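Local coordinates for hypothetical protein (PDB 2HIY), which is of unknown function but belongs to a conserved bacterial family and pairs two ferredoxin-like, four-stranded antiparallel sheets in one chain, at residues 10-15 against 161-166; 28-33 against 69-74; 65-70 against 75-80; 83-88 against 172-177. All coordinates share one frame; numbering follows the deposited sequence.

How the interactions relate
The chain carries two antiparallel sheets of the same strand order; two of the four contacts lie within the first half and two join the halves. Interaction 1 bridges the two halves; Tyr-163 also hydrogen-bonds a glycerol, probably from the crystallisation liquor. Interactions 2 and 3 lie within the long loop that it closes; their centres are about 8 Å apart and they share Val-69 and His-70 of helix 56-70. Arg-164 O to Ser-76 OG, 2.9 Å, ties interaction 1 to interaction 3. Interaction 4 joins two helices elsewhere between the halves, its centre about 18 Å from that of interaction 1, with Leu-10 CD2 meeting Ile-177 CD1 at 3.9 Å.

Interaction 1: residues 10-15 against 161-166; sequences LVRGIN and PFYRHI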
loop_
_atom_site.group_PDB
_atom_site.type_symbol
_atom_site.label_atom_id
_atom_site.label_comp_id
_atom_site.label_asym_id
_atom_site.label_seq_id
_atom_site.Cartn_x
_atom_site.Cartn_y
_atom_site.Cartn_z
ATOM N N LEU D 10 27.849 4.181 -0.383
ATOM C CA LEU D 10 26.454 3.961 -0.784
ATOM C C LEU D 10 25.981 2.654 -0.206
ATOM O O LEU D 10 26.683 1.646 -0.297
ATOM C CB LEU D 10 26.333 3.919 -2.321
ATOM C CG LEU D 10 27.056 5.044 -3.062
ATOM C CD1 LEU D 10 26.841 4.764 -4.562
ATOM C CD2 LEU D 10 26.563 6.422 -2.670
ATOM N N VAL D 11 24.802 2.661 0.392
ATOM C CA VAL D 11 24.265 1.432 0.962
ATOM C C VAL D 11 22.866 1.180 0.407
ATOM O O VAL D 11 22.167 2.091 0.006
ATOM C CB VAL D 11 24.283 1.448 2.504
ATOM C CG1 VAL D 11 25.716 1.609 3.049
ATOM C CG2 VAL D 11 23.415 2.548 3.038
ATOM N N ARG D 12 22.484 -0.086 0.355
ATOM C CA ARG D 12 21.150 -0.444 -0.108
ATOM C C ARG D 12 20.283 -0.880 1.055
ATOM O O ARG D 12 20.793 -1.297 2.114
ATOM C CB ARG D 12 21.250 -1.609 -1.104
ATOM C CG ARG D 12 21.758 -2.888 -0.456
ATOM C CD ARG D 12 21.116 -4.208 -0.921
ATOM N NE ARG D 12 19.791 -4.099 -1.510
ATOM C CZ ARG D 12 18.648 -4.491 -0.940
ATOM N NH1 ARG D 12 17.516 -4.349 -1.616
ATOM N NH2 ARG D 12 18.627 -5.023 0.267
ATOM N N GLY D 13 18.982 -0.800 0.843
ATOM C CA GLY D 13 18.015 -1.425 1.709
ATOM C C GLY D 13 17.645 -0.692 2.980
ATOM O O GLY D 13 16.941 -1.256 3.809
ATOM N N ILE D 14 18.097 0.552 3.145
ATOM C CA ILE D 14 17.815 1.259 4.396
ATOM C C ILE D 14 16.610 2.185 4.329
ATOM O O ILE D 14 16.216 2.631 3.243
ATOM C CB ILE D 14 19.061 2.015 4.947
ATOM C CG1 ILE D 14 19.461 3.237 4.105
ATOM C CG2 ILE D 14 20.233 1.056 5.128
ATOM C CD1 ILE D 14 20.390 4.198 4.868
ATOM N N ASN D 15 16.033 2.458 5.493
ATOM C CA ASN D 15 14.932 3.417 5.625
ATOM C C ASN D 15 13.769 3.138 4.681
ATOM O O ASN D 15 13.226 4.054 4.058
ATOM C CB ASN D 15 15.453 4.846 5.451
ATOM C CG ASN D 15 16.360 5.253 6.586
ATOM O OD1 ASN D 15 16.141 4.874 7.727
ATOM N ND2 ASN D 15 17.427 5.978 6.261
ATOM N N PRO D 161 21.281 -13.772 -7.680
ATOM C CA PRO D 161 21.958 -13.844 -6.400
ATOM C C PRO D 161 22.666 -12.549 -6.006
ATOM O O PRO D 161 22.844 -12.318 -4.822
ATOM C CB PRO D 161 22.954 -15.010 -6.593
ATOM C CG PRO D 161 22.399 -15.802 -7.700
ATOM C CD PRO D 161 21.736 -14.829 -8.608
ATOM N N PHE D 162 23.018 -11.705 -6.972
ATOM C CA PHE D 162 23.788 -10.519 -6.656
ATOM C C PHE D 162 22.945 -9.332 -6.210
ATOM O O PHE D 162 23.488 -8.285 -5.877
ATOM C CB PHE D 162 24.742 -10.157 -7.839
ATOM C CG PHE D 162 24.054 -9.627 -9.089
ATOM C CD1 PHE D 162 23.573 -8.323 -9.150
ATOM C CD2 PHE D 162 23.960 -10.424 -10.254
ATOM C CE1 PHE D 162 22.936 -7.841 -10.297
ATOM C CE2 PHE D 162 23.347 -9.943 -11.395
ATOM C CZ PHE D 162 22.850 -8.639 -11.436
ATOM N N TYR D 163 21.620 -9.470 -6.224
ATOM C CA TYR D 163 20.780 -8.328 -5.998
ATOM C C TYR D 163 21.063 -7.526 -4.733
ATOM O O TYR D 163 21.080 -6.280 -4.780
ATOM C CB TYR D 163 19.319 -8.784 -5.992
ATOM C CG TYR D 163 18.341 -7.649 -5.913
ATOM C CD1 TYR D 163 18.055 -6.900 -7.049
ATOM C CD2 TYR D 163 17.724 -7.291 -4.701
ATOM C CE1 TYR D 163 17.175 -5.830 -7.002
ATOM C CE2 TYR D 163 16.808 -6.216 -4.656
ATOM C CZ TYR D 163 16.562 -5.504 -5.828
ATOM O OH TYR D 163 15.673 -4.441 -5.826
ATOM N N ARG D 164 21.274 -8.214 -3.615
ATOM C CA ARG D 164 21.508 -7.513 -2.348
ATOM C C ARG D 164 22.947 -7.034 -2.234
ATOM O O ARG D 164 23.338 -6.473 -1.197
ATOM C CB ARG D 164 21.141 -8.408 -1.170
ATOM C CG ARG D 164 19.622 -8.652 -1.062
ATOM C CD ARG D 164 19.247 -9.694 0.026
ATOM N NE ARG D 164 20.032 -9.560 1.249
ATOM C CZ ARG D 164 19.709 -8.783 2.272
ATOM N NH1 ARG D 164 18.584 -8.073 2.249
ATOM N NH2 ARG D 164 20.522 -8.728 3.330
ATOM N N HIS D 165 23.744 -7.248 -3.286
ATOM C CA HIS D 165 25.170 -6.892 -3.304
ATOM C C HIS D 165 25.476 -5.895 -4.396
ATOM O O HIS D 165 26.631 -5.790 -4.839
ATOM C CB HIS D 165 26.010 -8.154 -3.406
ATOM C CG HIS D 165 25.791 -9.045 -2.242
ATOM N ND1 HIS D 165 24.872 -10.071 -2.242
ATOM C CD2 HIS D 165 26.296 -8.977 -0.995
ATOM C CE1 HIS D 165 24.855 -10.628 -1.042
ATOM N NE2 HIS D 165 25.718 -9.994 -0.273
ATOM N N ILE D 166 24.449 -5.193 -4.852
ATOM C CA ILE D 166 24.645 -4.018 -5.695
ATOM C C ILE D 166 23.860 -2.882 -5.087
ATOM O O ILE D 166 22.910 -3.133 -4.333
ATOM C CB ILE D 166 24.194 -4.230 -7.152
ATOM C CG1 ILE D 166 22.760 -4.738 -7.189
ATOM C CG2 ILE D 166 25.179 -5.130 -7.887
ATOM C CD1 ILE D 166 22.108 -4.740 -8.540
HETATM O O HOH W 1 20.062 -3.794 -4.218
HETATM O O HOH W 2 16.465 -7.138 0.531
HETATM O O HOH W 3 17.728 -2.530 -4.283
#
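At the seam between the two ferredoxin-like halves, Arg-12, in the loop after strand 5-10, reaches across to the 3-10 turn of Tyr-163 and Arg-164, just before strand 166-170. Its CG sits between the backbone N and carbonyl carbon (chi1 65°), and the chain then bends twice, bringing CD to 3.2 Å from Arg-164 O. Arg-164 CG lies over one face of the Arg-12 guanidinium, near its rim, while Arg-12 NH1 approaches Tyr-163 CE2 obliquely at 3.6 Å. No direct hydrogen bond spans the gap; water does the work. One water accepts a hydrogen bond from Arg-12 NE at 2.7 Å and donates to both Tyr-163 O and Ile-166 O. A second accepts from Arg-164 NH1 at 2.9 Å and, weakly, from Arg-12 NH2, which probably eases the approach of the two like charges. Asn-33 of the second subunit packs on Tyr-163 and Arg-164. Water thus bridges the loop after the first strand of one ferredoxin-like half to the 3-10 turn before the last strand of the other.

Interaction 2: residues 28-33 against 69-74; sequences RQELTN and VHYPFI
Glu-30 OE1 meets the Tyr-71 ring at its edge, close to the ring plane, with the carboxylate turned 39° from that plane. The neighbouring rings each have an atom over one face: Tyr-71 CB stands 4.0 Å over Phe-73, toward its rim, and Val-69 CG1 lies over one face of His-70, whose opposite face stacks with Phe-66. The two side chains of the contact come from opposite directions, and Tyr-71 OH donates to Glu-30 OE1 at 2.6 Å. The acceptor uses its syn lone pair, on the side of the other oxygen, and the same Glu-30 OE1 lies 3.3 Å from Tyr-71 CE2. Glu-30 reaches the hydroxyl because its chain runs extended beyond CG. In the first ferredoxin-like sheet's layer of helices, this bond joins helix 24-34 to the point where helix 56-70 ends: Tyr-71 is the first residue to leave helical geometry, and it opens a type I turn closed by Ile-74 N to Tyr-71 O. Phe-66 packs against Glu-30 beside the bond. His-70 ND1 lies 5.2 Å from Glu-30 OE1, near enough that a charged imidazole would probably help hold the carboxylate ionised. Two residues before Glu-30, Arg-28 O accepts from Thr-32 N and Thr-32 OG1 on opposite faces of its plane, and Arg-28 NH1 forms a salt bridge to Glu-61 of the third subunit.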
loop_
_atom_site.group_PDB
_atom_site.type_symbol
_atom_site.label_atom_id
_atom_site.label_comp_id
_atom_site.label_asym_id
_atom_site.label_seq_id
_atom_site.Cartn_x
_atom_site.Cartn_y
_atom_site.Cartn_z
ATOM N N ARG D 28 26.166 10.426 10.560
ATOM C CA ARG D 28 27.240 11.386 10.333
ATOM C C ARG D 28 28.092 11.548 11.587
ATOM O O ARG D 28 29.321 11.553 11.493
ATOM C CB ARG D 28 26.706 12.745 9.830
ATOM C CG ARG D 28 25.971 12.634 8.510
ATOM C CD ARG D 28 25.772 14.035 7.888
ATOM N NE ARG D 28 25.021 14.920 8.776
ATOM C CZ ARG D 28 23.703 15.118 8.745
ATOM N NH1 ARG D 28 22.939 14.493 7.857
ATOM N NH2 ARG D 28 23.154 15.935 9.625
ATOM N N GLN D 29 27.455 11.662 12.749
ATOM C CA GLN D 29 28.206 11.796 14.009
ATOM C C GLN D 29 29.018 10.537 14.299
ATOM O O GLN D 29 30.190 10.617 14.710
ATOM C CB GLN D 29 27.259 12.120 15.189
ATOM C CG GLN D 29 27.914 12.027 16.590
ATOM C CD GLN D 29 28.816 13.195 16.882
ATOM O OE1 GLN D 29 28.352 14.241 17.341
ATOM N NE2 GLN D 29 30.122 13.032 16.634
ATOM N N GLU D 30 28.393 9.378 14.132
ATOM C CA GLU D 30 29.084 8.113 14.389
ATOM C C GLU D 30 30.293 7.897 13.466
ATOM O O GLU D 30 31.361 7.468 13.914
ATOM C CB GLU D 30 28.086 6.979 14.218
ATOM C CG GLU D 30 27.049 6.959 15.331
ATOM C CD GLU D 30 25.730 6.324 14.958
ATOM O OE1 GLU D 30 25.556 5.789 13.835
ATOM O OE2 GLU D 30 24.833 6.394 15.834
ATOM N N LEU D 31 30.139 8.222 12.184
ATOM C CA LEU D 31 31.283 8.086 11.261
ATOM C C LEU D 31 32.371 9.109 11.557
ATOM O O LEU D 31 33.553 8.849 11.348
ATOM C CB LEU D 31 30.825 8.207 9.804
ATOM C CG LEU D 31 29.910 7.060 9.354
ATOM C CD1 LEU D 31 29.439 7.321 7.915
ATOM C CD2 LEU D 31 30.621 5.703 9.458
ATOM N N THR D 32 31.995 10.276 12.063
ATOM C CA THR D 32 32.972 11.280 12.488
ATOM C C THR D 32 33.748 10.715 13.678
ATOM O O THR D 32 34.988 10.805 13.730
ATOM C CB THR D 32 32.277 12.627 12.828
ATOM O OG1 THR D 32 31.594 13.110 11.670
ATOM C CG2 THR D 32 33.291 13.695 13.233
ATOM N N ASN D 33 33.037 10.112 14.629
ATOM C CA ASN D 33 33.717 9.476 15.766
ATOM C C ASN D 33 34.621 8.330 15.327
ATOM O O ASN D 33 35.664 8.089 15.958
ATOM C CB ASN D 33 32.672 8.963 16.751
ATOM C CG ASN D 33 31.987 10.087 17.504
ATOM O OD1 ASN D 33 32.457 11.230 17.505
ATOM N ND2 ASN D 33 30.866 9.760 18.165
ATOM N N VAL D 69 28.323 -3.916 13.935
ATOM C CA VAL D 69 27.967 -3.610 15.322
ATOM C C VAL D 69 26.751 -2.698 15.375
ATOM O O VAL D 69 25.833 -2.927 16.168
ATOM C CB VAL D 69 29.129 -2.932 16.067
ATOM C CG1 VAL D 69 28.678 -2.477 17.475
ATOM C CG2 VAL D 69 30.302 -3.876 16.158
ATOM N N HIS D 70 26.738 -1.651 14.549
ATOM C CA HIS D 70 25.768 -0.566 14.701
ATOM C C HIS D 70 24.523 -0.666 13.828
ATOM O O HIS D 70 23.445 -0.205 14.219
ATOM C CB HIS D 70 26.448 0.783 14.471
ATOM C CG HIS D 70 27.491 1.066 15.484
ATOM N ND1 HIS D 70 27.216 1.733 16.662
ATOM C CD2 HIS D 70 28.795 0.711 15.539
ATOM C CE1 HIS D 70 28.319 1.803 17.383
ATOM N NE2 HIS D 70 29.285 1.175 16.743
ATOM N N TYR D 71 24.684 -1.231 12.630
ATOM C CA TYR D 71 23.576 -1.365 11.663
ATOM C C TYR D 71 23.727 -2.683 10.927
ATOM O O TYR D 71 24.069 -2.688 9.753
ATOM C CB TYR D 71 23.607 -0.213 10.634
ATOM C CG TYR D 71 23.507 1.133 11.296
ATOM C CD1 TYR D 71 22.280 1.613 11.761
ATOM C CD2 TYR D 71 24.650 1.938 11.485
ATOM C CE1 TYR D 71 22.180 2.854 12.419
ATOM C CE2 TYR D 71 24.565 3.167 12.166
ATOM C CZ TYR D 71 23.332 3.630 12.602
ATOM O OH TYR D 71 23.214 4.841 13.252
ATOM N N PRO D 72 23.455 -3.804 11.606
ATOM C CA PRO D 72 23.784 -5.123 11.065
ATOM C C PRO D 72 22.991 -5.506 9.820
ATOM O O PRO D 72 23.384 -6.463 9.148
ATOM C CB PRO D 72 23.511 -6.090 12.240
ATOM C CG PRO D 72 22.947 -5.300 13.303
ATOM C CD PRO D 72 22.913 -3.861 12.980
ATOM N N PHE D 73 21.914 -4.796 9.507
ATOM C CA PHE D 73 21.194 -4.999 8.244
ATOM C C PHE D 73 21.911 -4.379 7.046
ATOM O O PHE D 73 21.510 -4.599 5.900
ATOM C CB PHE D 73 19.777 -4.438 8.368
ATOM C CG PHE D 73 19.726 -3.039 8.942
ATOM C CD1 PHE D 73 19.944 -1.939 8.116
ATOM C CD2 PHE D 73 19.476 -2.817 10.300
ATOM C CE1 PHE D 73 19.930 -0.653 8.630
ATOM C CE2 PHE D 73 19.435 -1.529 10.805
ATOM C CZ PHE D 73 19.656 -0.441 9.961
ATOM N N ILE D 74 22.957 -3.591 7.283
ATOM C CA ILE D 74 23.786 -3.085 6.169
ATOM C C ILE D 74 24.867 -4.136 5.923
ATOM O O ILE D 74 25.865 -4.203 6.649
ATOM C CB ILE D 74 24.381 -1.691 6.485
ATOM C CG1 ILE D 74 23.228 -0.669 6.663
ATOM C CG2 ILE D 74 25.368 -1.261 5.371
ATOM C CD1 ILE D 74 23.655 0.773 7.025
#

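Interaction 3: residues 65-70 against 75-80; sequences TFFAVH and QSFSLL
Phe-66 O, next to the Phe-67 that meets Phe-77, accepts two backbone N-H groups: His-70 N at 2.9 Å and, weakly, Val-69 N. Val-69 N also bonds Thr-65 O, so the last turn of helix 56-70 is held by shared bonds while Phe-67 points from it toward the segment leading into strand 78-81. There Phe-77 CD2 comes up to the edge of the Phe-67 ring, near its plane, 3.7 Å from Phe-67 CE2. The pair is oblique, centroids 5.6 Å apart and planes at 58°. Phe-77 turns its ring this way with CG between its backbone N and carbonyl carbon (chi1 57°). Leu-9 of strand 5-10 touches both rings, and Val-60 and Leu-63 of the helix pack on Phe-77, so the pair belongs to the core between helix and sheet of the ferredoxin-like fold. With no hydrogen bond or charge across it, this contact rests on close apolar packing of two buried rings.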
loop_
_atom_site.group_PDB
_atom_site.type_symbol
_atom_site.label_atom_id
_atom_site.label_comp_id
_atom_site.label_asym_id
_atom_site.label_seq_id
_atom_site.Cartn_x
_atom_site.Cartn_y
_atom_site.Cartn_z
ATOM N N THR D 65 33.329 -3.501 10.079
ATOM C CA THR D 65 33.218 -3.690 11.521
ATOM C C THR D 65 32.181 -2.737 12.113
ATOM O O THR D 65 31.371 -3.114 12.965
ATOM C CB THR D 65 34.589 -3.502 12.183
ATOM O OG1 THR D 65 35.473 -4.502 11.650
ATOM C CG2 THR D 65 34.504 -3.621 13.718
ATOM N N PHE D 66 32.185 -1.496 11.642
ATOM C CA PHE D 66 31.213 -0.511 12.123
ATOM C C PHE D 66 29.765 -0.935 11.870
ATOM O O PHE D 66 28.921 -0.918 12.775
ATOM C CB PHE D 66 31.483 0.859 11.487
ATOM C CG PHE D 66 30.425 1.858 11.782
ATOM C CD1 PHE D 66 30.420 2.510 13.006
ATOM C CD2 PHE D 66 29.432 2.132 10.865
ATOM C CE1 PHE D 66 29.406 3.429 13.312
ATOM C CE2 PHE D 66 28.440 3.059 11.168
ATOM C CZ PHE D 66 28.433 3.705 12.393
ATOM N N PHE D 67 29.455 -1.324 10.632
ATOM C CA PHE D 67 28.087 -1.723 10.334
ATOM C C PHE D 67 27.683 -2.985 11.083
ATOM O O PHE D 67 26.538 -3.091 11.531
ATOM C CB PHE D 67 27.887 -1.918 8.836
ATOM C CG PHE D 67 27.955 -0.627 8.042
ATOM C CD1 PHE D 67 27.205 0.481 8.415
ATOM C CD2 PHE D 67 28.751 -0.551 6.908
ATOM C CE1 PHE D 67 27.253 1.665 7.658
ATOM C CE2 PHE D 67 28.796 0.625 6.160
ATOM C CZ PHE D 67 28.061 1.719 6.535
ATOM N N ALA D 68 28.604 -3.947 11.183
ATOM C CA ALA D 68 28.259 -5.214 11.870
ATOM C C ALA D 68 27.783 -4.947 13.296
ATOM O O ALA D 68 26.930 -5.673 13.794
ATOM C CB ALA D 68 29.417 -6.194 11.843
ATOM N N VAL D 69 28.323 -3.916 13.935
ATOM C CA VAL D 69 27.967 -3.610 15.322
ATOM C C VAL D 69 26.751 -2.698 15.375
ATOM O O VAL D 69 25.833 -2.927 16.168
ATOM C CB VAL D 69 29.129 -2.932 16.067
ATOM C CG1 VAL D 69 28.678 -2.477 17.475
ATOM C CG2 VAL D 69 30.302 -3.876 16.158
ATOM N N HIS D 70 26.738 -1.651 14.549
ATOM C CA HIS D 70 25.768 -0.566 14.701
ATOM C C HIS D 70 24.523 -0.666 13.828
ATOM O O HIS D 70 23.445 -0.205 14.219
ATOM C CB HIS D 70 26.448 0.783 14.471
ATOM C CG HIS D 70 27.491 1.066 15.484
ATOM N ND1 HIS D 70 27.216 1.733 16.662
ATOM C CD2 HIS D 70 28.795 0.711 15.539
ATOM C CE1 HIS D 70 28.319 1.803 17.383
ATOM N NE2 HIS D 70 29.285 1.175 16.743
ATOM N N GLN D 75 24.626 -4.998 4.945
ATOM C CA GLN D 75 25.445 -6.180 4.717
ATOM C C GLN D 75 26.261 -6.138 3.431
ATOM O O GLN D 75 26.967 -7.099 3.103
ATOM C CB GLN D 75 24.548 -7.434 4.762
ATOM C CG GLN D 75 24.071 -7.713 6.190
ATOM C CD GLN D 75 23.033 -8.790 6.310
ATOM O OE1 GLN D 75 22.847 -9.601 5.404
ATOM N NE2 GLN D 75 22.348 -8.817 7.451
ATOM N N SER D 76 26.152 -5.023 2.716
ATOM C CA SER D 76 27.017 -4.721 1.586
ATOM C C SER D 76 27.100 -3.213 1.493
ATOM O O SER D 76 26.223 -2.491 2.000
ATOM C CB SER D 76 26.410 -5.270 0.274
ATOM O OG SER D 76 25.250 -4.522 -0.142
ATOM N N PHE D 77 28.158 -2.708 0.868
ATOM C CA PHE D 77 28.199 -1.289 0.574
ATOM C C PHE D 77 29.124 -1.043 -0.597
ATOM O O PHE D 77 30.044 -1.835 -0.842
ATOM C CB PHE D 77 28.618 -0.455 1.810
ATOM C CG PHE D 77 29.958 -0.834 2.400
ATOM C CD1 PHE D 77 31.155 -0.264 1.963
ATOM C CD2 PHE D 77 30.011 -1.686 3.489
ATOM C CE1 PHE D 77 32.383 -0.606 2.551
ATOM C CE2 PHE D 77 31.240 -2.020 4.087
ATOM C CZ PHE D 77 32.423 -1.483 3.613
ATOM N N SER D 78 28.889 0.073 -1.286
ATOM C CA SER D 78 29.781 0.549 -2.320
ATOM C C SER D 78 30.641 1.668 -1.728
ATOM O O SER D 78 30.140 2.496 -0.962
ATOM C CB SER D 78 28.985 1.128 -3.479
ATOM O OG SER D 78 28.014 0.191 -3.934
ATOM N N LEU D 79 31.922 1.639 -2.036
ATOM C CA LEU D 79 32.840 2.688 -1.575
ATOM C C LEU D 79 33.714 3.066 -2.753
ATOM O O LEU D 79 34.475 2.232 -3.285
ATOM C CB LEU D 79 33.690 2.162 -0.419
ATOM C CG LEU D 79 34.629 3.223 0.193
ATOM C CD1 LEU D 79 33.891 4.372 0.841
ATOM C CD2 LEU D 79 35.546 2.559 1.212
ATOM N N LEU D 80 33.609 4.324 -3.166
ATOM C CA LEU D 80 34.351 4.765 -4.340
ATOM C C LEU D 80 34.852 6.175 -4.150
ATOM O O LEU D 80 34.234 6.961 -3.435
ATOM C CB LEU D 80 33.462 4.683 -5.584
ATOM C CG LEU D 80 32.141 5.421 -5.499
ATOM C CD1 LEU D 80 32.164 6.636 -6.412
ATOM C CD2 LEU D 80 31.070 4.469 -5.975
#

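Interaction 4: residues 83-88 against 172-177; sequences EDFEAE and KTFDKI
Phe-174 is the first residue of 172-177 to touch helix 82-89, and it takes Phe-85 on its face. Phe-85 CZ stands 3.6 Å above the Phe-174 plane, over the ring centre, and 3.7 Å from Phe-174 CZ. The rings themselves are oblique, with planes at 45° and centroids 4.8 Å apart, so the end of the Phe-85 ring presses into the face of its partner. Phe-174 swings its ring across to the other helix with CG anti to the backbone N, chi1 176°. Its backbone takes part as well: Phe-174 O lies 3.3 Å from Phe-85 CZ. Trp-96 meets Phe-174 edge-to-face and Phe-105 meets it at an angle, which makes an aromatic cluster. Both helices follow the last strand of a ferredoxin-like sheet, helix 82-89 after strand 78-81 and helix 171-182 after strand 166-170, and they pack together where the two halves of the chain meet. One turn on from Phe-174, Ile-177 reaches Phe-85 with its CG2 branch, Ile-177 CG2 lying 4.1 Å from Phe-85 CE1. The Ile-177 side chain also touches Ala-8 and Phe-107, strand residues of the two sheets. On the first helix, the Phe-85 ring also packs on Leu-80, and Glu-86 OE2 makes a salt bridge to Lys-182 farther along helix 171-182.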
loop_
_atom_site.group_PDB
_atom_site.type_symbol
_atom_site.label_atom_id
_atom_site.label_comp_id
_atom_site.label_asym_id
_atom_site.label_seq_id
_atom_site.Cartn_x
_atom_site.Cartn_y
_atom_site.Cartn_z
ATOM N N GLU D 83 38.203 10.281 -7.701
ATOM C CA GLU D 83 39.016 9.854 -8.854
ATOM C C GLU D 83 38.297 8.749 -9.637
ATOM O O GLU D 83 38.221 8.798 -10.873
ATOM C CB GLU D 83 40.393 9.368 -8.396
ATOM C CG GLU D 83 41.297 8.861 -9.517
ATOM C CD GLU D 83 42.748 8.666 -9.091
ATOM O OE1 GLU D 83 43.083 8.903 -7.911
ATOM O OE2 GLU D 83 43.573 8.299 -9.960
ATOM N N ASP D 84 37.777 7.756 -8.908
ATOM C CA ASP D 84 37.073 6.630 -9.530
ATOM C C ASP D 84 35.894 7.138 -10.348
ATOM O O ASP D 84 35.656 6.690 -11.469
ATOM C CB ASP D 84 36.470 5.689 -8.468
ATOM C CG ASP D 84 37.495 4.860 -7.694
ATOM O OD1 ASP D 84 38.643 4.644 -8.174
ATOM O OD2 ASP D 84 37.109 4.378 -6.581
ATOM N N PHE D 85 35.138 8.061 -9.765
ATOM C CA PHE D 85 33.935 8.572 -10.382
ATOM C C PHE D 85 34.267 9.398 -11.623
ATOM O O PHE D 85 33.589 9.276 -12.659
ATOM C CB PHE D 85 33.092 9.382 -9.385
ATOM C CG PHE D 85 31.648 9.477 -9.787
ATOM C CD1 PHE D 85 30.787 8.431 -9.488
ATOM C CD2 PHE D 85 31.169 10.549 -10.510
ATOM C CE1 PHE D 85 29.434 8.479 -9.878
ATOM C CE2 PHE D 85 29.814 10.592 -10.911
ATOM C CZ PHE D 85 28.969 9.567 -10.573
ATOM N N GLU D 86 35.309 10.210 -11.531
ATOM C CA GLU D 86 35.702 11.022 -12.672
ATOM C C GLU D 86 36.162 10.139 -13.825
ATOM O O GLU D 86 35.901 10.446 -15.005
ATOM C CB GLU D 86 36.790 12.006 -12.260
ATOM C CG GLU D 86 36.274 13.105 -11.360
ATOM C CD GLU D 86 37.308 14.155 -11.005
ATOM O OE1 GLU D 86 38.518 13.829 -10.908
ATOM O OE2 GLU D 86 36.884 15.311 -10.797
ATOM N N ALA D 87 36.833 9.038 -13.511
ATOM C CA ALA D 87 37.228 8.076 -14.539
ATOM C C ALA D 87 35.976 7.478 -15.213
ATOM O O ALA D 87 35.951 7.318 -16.457
ATOM C CB ALA D 87 38.109 6.985 -13.962
ATOM N N GLU D 88 34.942 7.163 -14.431
ATOM C CA GLU D 88 33.692 6.648 -14.999
ATOM C C GLU D 88 33.004 7.663 -15.923
ATOM O O GLU D 88 32.424 7.286 -16.945
ATOM C CB GLU D 88 32.736 6.185 -13.898
ATOM C CG GLU D 88 31.573 5.299 -14.412
ATOM C CD GLU D 88 31.993 3.852 -14.649
ATOM O OE1 GLU D 88 31.577 2.977 -13.854
ATOM O OE2 GLU D 88 32.755 3.565 -15.604
ATOM N N LYS D 172 19.660 10.392 -12.078
ATOM C CA LYS D 172 19.696 11.696 -11.426
ATOM C C LYS D 172 20.523 11.636 -10.136
ATOM O O LYS D 172 21.320 12.550 -9.858
ATOM C CB LYS D 172 18.274 12.204 -11.182
ATOM C CG LYS D 172 17.618 12.706 -12.460
ATOM C CD LYS D 172 16.320 13.458 -12.204
ATOM C CE LYS D 172 15.905 14.279 -13.429
ATOM N NZ LYS D 172 15.677 13.443 -14.633
ATOM N N THR D 173 20.374 10.553 -9.374
ATOM C CA THR D 173 21.165 10.387 -8.155
ATOM C C THR D 173 22.633 10.065 -8.450
ATOM O O THR D 173 23.535 10.523 -7.744
ATOM C CB THR D 173 20.514 9.345 -7.242
ATOM O OG1 THR D 173 19.146 9.724 -7.020
ATOM C CG2 THR D 173 21.247 9.223 -5.910
ATOM N N PHE D 174 22.878 9.298 -9.522
ATOM C CA PHE D 174 24.246 9.082 -10.002
ATOM C C PHE D 174 24.910 10.457 -10.219
ATOM O O PHE D 174 26.023 10.690 -9.745
ATOM C CB PHE D 174 24.164 8.264 -11.300
ATOM C CG PHE D 174 25.470 8.033 -11.996
ATOM C CD1 PHE D 174 26.188 6.859 -11.790
ATOM C CD2 PHE D 174 25.936 8.958 -12.930
ATOM C CE1 PHE D 174 27.360 6.625 -12.493
ATOM C CE2 PHE D 174 27.104 8.720 -13.618
ATOM C CZ PHE D 174 27.812 7.563 -13.400
ATOM N N ASP D 175 24.237 11.362 -10.928
ATOM C CA ASP D 175 24.787 12.707 -11.128
ATOM C C ASP D 175 25.063 13.392 -9.797
ATOM O O ASP D 175 26.156 13.942 -9.581
ATOM C CB ASP D 175 23.855 13.564 -11.988
ATOM C CG ASP D 175 23.853 13.140 -13.438
ATOM O OD1 ASP D 175 24.813 12.472 -13.862
ATOM O OD2 ASP D 175 22.892 13.491 -14.147
ATOM N N LYS D 176 24.077 13.352 -8.908
ATOM C CA LYS D 176 24.214 14.024 -7.594
ATOM C C LYS D 176 25.413 13.470 -6.815
ATOM O O LYS D 176 26.133 14.237 -6.165
ATOM C CB LYS D 176 22.928 13.895 -6.784
ATOM C CG LYS D 176 23.016 14.570 -5.399
ATOM C CD LYS D 176 23.219 16.067 -5.544
ATOM C CE LYS D 176 23.280 16.749 -4.179
ATOM N NZ LYS D 176 23.604 18.197 -4.289
ATOM N N ILE D 177 25.623 12.155 -6.844
ATOM C CA ILE D 177 26.808 11.542 -6.246
ATOM C C ILE D 177 28.082 12.189 -6.788
ATOM O O ILE D 177 28.959 12.554 -6.026
ATOM C CB ILE D 177 26.797 9.989 -6.410
ATOM C CG1 ILE D 177 25.729 9.389 -5.496
ATOM C CG2 ILE D 177 28.186 9.359 -6.126
ATOM C CD1 ILE D 177 25.219 8.003 -5.924
#